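Local coordinates for uncharacterized protein (PDB 5V00) that is of unknown molecular function but is a bicupin protein involved in histidine utilization in Pseudomonas, at residues E85-L90 / S105-T110; A151-V154 / E159-G162. All blocks are in the same frame, centred on the assembly; numbering follows the deposited sequence.

Contact 1: E85-L90 / S105-T110. With FMT (formic acid), chain K.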
# COMPACT_ATOMS: atom_id res chain seq x y z
N GLU B 85 -8.40 8.20 34.49
CA GLU B 85 -7.50 9.31 34.89
C GLU B 85 -8.16 10.63 34.52
O GLU B 85 -9.22 10.63 33.90
CB GLU B 85 -6.18 9.26 34.17
CG GLU B 85 -5.33 8.04 34.49
CD GLU B 85 -4.21 7.82 33.49
OE1 GLU B 85 -3.98 8.66 32.57
OE2 GLU B 85 -3.55 6.78 33.60
N GLU B 86 -7.54 11.78 34.87
CA GLU B 86 -8.23 13.06 34.53
C GLU B 86 -8.25 13.18 33.04
O GLU B 86 -7.38 12.64 32.34
CB GLU B 86 -7.65 14.36 35.20
CG GLU B 86 -6.27 14.77 34.83
CD GLU B 86 -5.75 16.02 35.54
OE1 GLU B 86 -6.15 17.14 35.16
OE2 GLU B 86 -4.88 15.89 36.42
N GLN B 87 -9.23 13.87 32.55
CA GLN B 87 -9.40 14.10 31.15
C GLN B 87 -8.11 14.77 30.57
O GLN B 87 -7.43 15.53 31.24
CB GLN B 87 -10.51 15.08 30.96
CG GLN B 87 -11.83 14.44 31.42
CD GLN B 87 -13.00 15.36 31.32
OE1 GLN B 87 -13.00 16.37 30.48
NE2 GLN B 87 -14.09 15.02 32.10
N ARG B 88 -7.80 14.37 29.33
CA ARG B 88 -6.67 14.95 28.59
C ARG B 88 -7.04 15.54 27.28
O ARG B 88 -7.70 14.90 26.45
CB ARG B 88 -5.65 13.87 28.44
CG ARG B 88 -4.53 14.34 27.58
CD ARG B 88 -3.46 13.27 27.50
NE ARG B 88 -2.82 13.05 28.78
CZ ARG B 88 -1.92 13.86 29.30
NH1 ARG B 88 -1.52 14.96 28.61
NH2 ARG B 88 -1.34 13.49 30.44
N GLY B 89 -6.68 16.80 27.06
CA GLY B 89 -7.00 17.51 25.84
C GLY B 89 -5.93 17.22 24.74
O GLY B 89 -4.75 17.32 25.02
N LEU B 90 -6.38 16.89 23.54
CA LEU B 90 -5.49 16.70 22.36
C LEU B 90 -5.72 17.76 21.40
O LEU B 90 -6.79 17.86 20.75
CB LEU B 90 -5.71 15.28 21.76
CG LEU B 90 -5.01 14.17 22.52
CD1 LEU B 90 -5.44 13.89 23.89
CD2 LEU B 90 -5.22 12.87 21.75
N SER B 105 -11.83 6.54 26.18
CA SER B 105 -12.94 7.07 25.50
C SER B 105 -12.65 8.50 25.11
O SER B 105 -11.85 9.18 25.74
CB SER B 105 -14.26 6.92 26.34
OG SER B 105 -14.14 7.72 27.45
N CYS B 106 -13.30 8.92 24.09
CA CYS B 106 -13.14 10.20 23.48
C CYS B 106 -14.41 11.04 23.56
O CYS B 106 -15.50 10.54 23.23
CB CYS B 106 -12.85 9.95 21.99
SG CYS B 106 -12.58 11.33 20.97
N ARG B 107 -14.26 12.32 23.90
CA ARG B 107 -15.33 13.29 23.87
C ARG B 107 -15.05 14.38 22.91
O ARG B 107 -14.01 15.10 23.00
CB ARG B 107 -15.62 13.86 25.34
CG ARG B 107 -16.78 14.81 25.38
CD ARG B 107 -17.12 15.17 26.84
NE ARG B 107 -16.03 15.77 27.59
CZ ARG B 107 -15.76 17.10 27.65
NH1 ARG B 107 -16.52 18.00 26.99
NH2 ARG B 107 -14.73 17.52 28.35
N LEU B 108 -15.84 14.45 21.87
CA LEU B 108 -15.73 15.45 20.89
C LEU B 108 -16.30 16.75 21.51
O LEU B 108 -17.19 16.66 22.40
CB LEU B 108 -16.43 15.08 19.55
CG LEU B 108 -15.98 13.74 18.95
CD1 LEU B 108 -16.71 13.56 17.66
CD2 LEU B 108 -14.47 13.76 18.71
N ILE B 109 -15.65 17.85 21.25
CA ILE B 109 -15.99 19.20 21.80
C ILE B 109 -16.40 20.06 20.63
O ILE B 109 -17.44 20.68 20.67
CB ILE B 109 -14.82 19.99 22.44
CG1 ILE B 109 -14.11 19.18 23.49
CG2 ILE B 109 -15.34 21.30 23.02
CD1 ILE B 109 -15.06 18.57 24.47
N THR B 110 -15.58 20.10 19.57
CA THR B 110 -15.91 20.91 18.38
C THR B 110 -16.28 20.10 17.17
O THR B 110 -16.08 20.53 16.07
CB THR B 110 -14.74 21.80 18.02
OG1 THR B 110 -13.49 21.05 18.05
CG2 THR B 110 -14.76 23.00 19.03
C FMT K . -12.17 5.61 29.73
O1 FMT K . -13.34 6.03 29.55
O2 FMT K . -11.58 5.49 30.92

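Contact 2: A151-V154 / E159-G162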
# COMPACT_ATOMS: atom_id res chain seq x y z
N ALA B 151 1.21 18.87 5.03
CA ALA B 151 1.42 20.15 4.34
C ALA B 151 1.19 19.97 2.87
O ALA B 151 1.19 18.82 2.35
CB ALA B 151 2.81 20.68 4.56
N ASP B 152 1.02 21.09 2.16
CA ASP B 152 0.83 20.95 0.72
C ASP B 152 2.01 20.33 -0.02
O ASP B 152 1.85 19.70 -1.07
CB ASP B 152 0.55 22.32 0.09
CG ASP B 152 -0.84 22.84 0.41
OD1 ASP B 152 -1.73 22.12 0.82
OD2 ASP B 152 -1.02 24.04 0.21
N GLU B 153 3.22 20.56 0.48
CA GLU B 153 4.40 19.99 -0.13
C GLU B 153 5.49 19.67 0.92
O GLU B 153 6.10 20.56 1.51
CB GLU B 153 4.98 20.93 -1.17
CG GLU B 153 6.09 20.32 -1.96
CD GLU B 153 6.61 21.19 -3.09
OE1 GLU B 153 7.60 21.88 -2.87
OE2 GLU B 153 6.02 21.16 -4.16
N VAL B 154 5.69 18.40 1.19
CA VAL B 154 6.86 17.95 1.96
C VAL B 154 7.80 17.26 0.95
O VAL B 154 7.40 16.37 0.14
CB VAL B 154 6.40 16.96 3.02
CG1 VAL B 154 7.61 16.27 3.63
CG2 VAL B 154 5.56 17.70 4.06
N GLU B 159 10.90 13.06 -3.75
CA GLU B 159 9.46 13.00 -3.91
C GLU B 159 8.86 14.22 -3.25
O GLU B 159 9.50 14.92 -2.40
CB GLU B 159 8.93 11.72 -3.31
CG GLU B 159 9.50 10.46 -3.87
CD GLU B 159 9.26 10.25 -5.37
OE1 GLU B 159 8.39 10.87 -5.95
OE2 GLU B 159 10.03 9.43 -5.91
N LYS B 160 7.65 14.52 -3.66
CA LYS B 160 6.86 15.57 -3.13
C LYS B 160 5.54 15.01 -2.62
O LYS B 160 4.71 14.47 -3.37
CB LYS B 160 6.59 16.63 -4.21
CG LYS B 160 7.86 17.35 -4.65
CD LYS B 160 7.50 18.45 -5.64
CE LYS B 160 8.76 19.25 -5.97
NZ LYS B 160 8.48 20.33 -6.95
N LEU B 161 5.31 15.17 -1.33
CA LEU B 161 4.15 14.67 -0.67
C LEU B 161 3.18 15.78 -0.36
O LEU B 161 3.52 16.79 0.29
CB LEU B 161 4.57 14.04 0.65
CG LEU B 161 5.70 13.04 0.65
CD1 LEU B 161 5.89 12.54 2.07
CD2 LEU B 161 5.26 11.88 -0.23
N GLY B 162 1.93 15.62 -0.79
CA GLY B 162 0.88 16.48 -0.40
C GLY B 162 0.22 16.07 0.87
O GLY B 162 0.72 15.16 1.58
O HOH W 1 6.79 22.17 -6.42
O HOH W 2 9.00 22.59 -5.21

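Contact 1: E85-L90 / S105-T110
Gln87 and Arg107 meet through one side-chain hydrogen bond on the protein surface, and that bond makes up the whole direct contact between residues 85-90 and 105-110. At Gln87 the side chain leaves with CG anti to the carbonyl carbon (chi1 -66°) and then runs extended, which carries the amide across Val79 and Thr81 of the intervening strand 78-82. Its OE1 accepts from Arg107 NH2 at 3.0 Å, with the N-H moderately bent away from a straight line (149°). The oxygen lies at the edge of the guanidinium, close to its plane, whereas the donor sits tilted out of the amide plane; the two flat groups are turned 65° against each other and do not stack. Arg107 reaches the oxygen with a chain that bends at chi3. Such a bond between exposed groups illustrates how polar side chains can span a strand whose backbone separates them.

Further along, Arg88 pairs through its backbone with Leu80, and Leu90 pairs with Met78 while its side chain packs on Ile70, Val72 and Phe96. From the other segment, Arg107 pairs with Val79 and Ser105 with Thr81. Ser105 OG also donates to O1 of a bound formic acid molecule at 2.8 Å, probably left by the crystallisation liquor and held as well by Gly84 N. The pattern is that of an antiparallel beta-sheet in a cupin barrel: strands 88-90 and 104-108 flank 78-82, and Gln87, at the approach to the first, reaches Arg107 of the other across 78-82.

Contact 2: A151-V154 / E159-G162
Val154 and Leu161 face each other as an antiparallel hydrogen-bonded pair, joined by two nearly straight backbone bonds. Val154 N donates to Leu161 O at 2.8 Å, and Leu161 N returns the bond to Val154 O at the same length, each donor lying in the plane of the carbonyl it meets. Their side chains leave on the same face of the sheet, with Val154 CB 4.2 Å from Leu161 CB. Weaker CA-H...O contacts continue the seam: Glu153 CA approaches Leu161 O, Lys160 CA approaches Val154 O, and Gly162 CA lies 3.4 Å from Asp152 O. The arrangement is a beta-hairpin, strands 154-156 and 159-161 being consecutive in the chain and adjacent in a four-stranded antiparallel sheet, with 159-161 at its edge.

At the solvent-facing margin, Glu153 and Lys160 make a pair that is more hydrated than direct. The Glu153 carboxylate reaches over with CG anti to the backbone N (chi1 -172°), and its OE2 rests against Lys160 CD at 3.4 Å. The salt bridge from Glu153 OE2 to Lys160 NZ is long, 3.8 Å, and two waters fill out the link: one lies 2.6 Å from Glu153 OE2 and also bonds Lys160 NZ, the other joins Glu153 OE1 to the same nitrogen. Both carboxylate oxygens are thus linked to the ammonium through water.

Around this hairpin, Leu161 packs on Val13 and Leu167 of the neighbouring five-stranded sheet. Lys160 O accepts from Arg15 NH1, Gly162 N donates to Asp165 OD2, and Ser149 OG holds Ala151 N. Glu159, farther out, packs on Ala38 of the second subunit.

In the fold
Contact 1 and contact 2 are separate episodes along the chain: 85-90 and 105-110 are closed before 151-154 and 159-162 begin. Their centres lie 30 Å apart, and the nearest atoms are about 18 Å apart. Each belongs to its own four-stranded antiparallel sheet, and both sheets have the strand order 1-4-2-3, as might be expected of a bicupin built from two related halves. In that common layout contact 1 joins the approach to the edge strand with the strand two positions away, while contact 2 covers the hairpin formed by the edge strand and its neighbour. The comparison shows how sheets of the same strand order can carry contacts of different kind at different places.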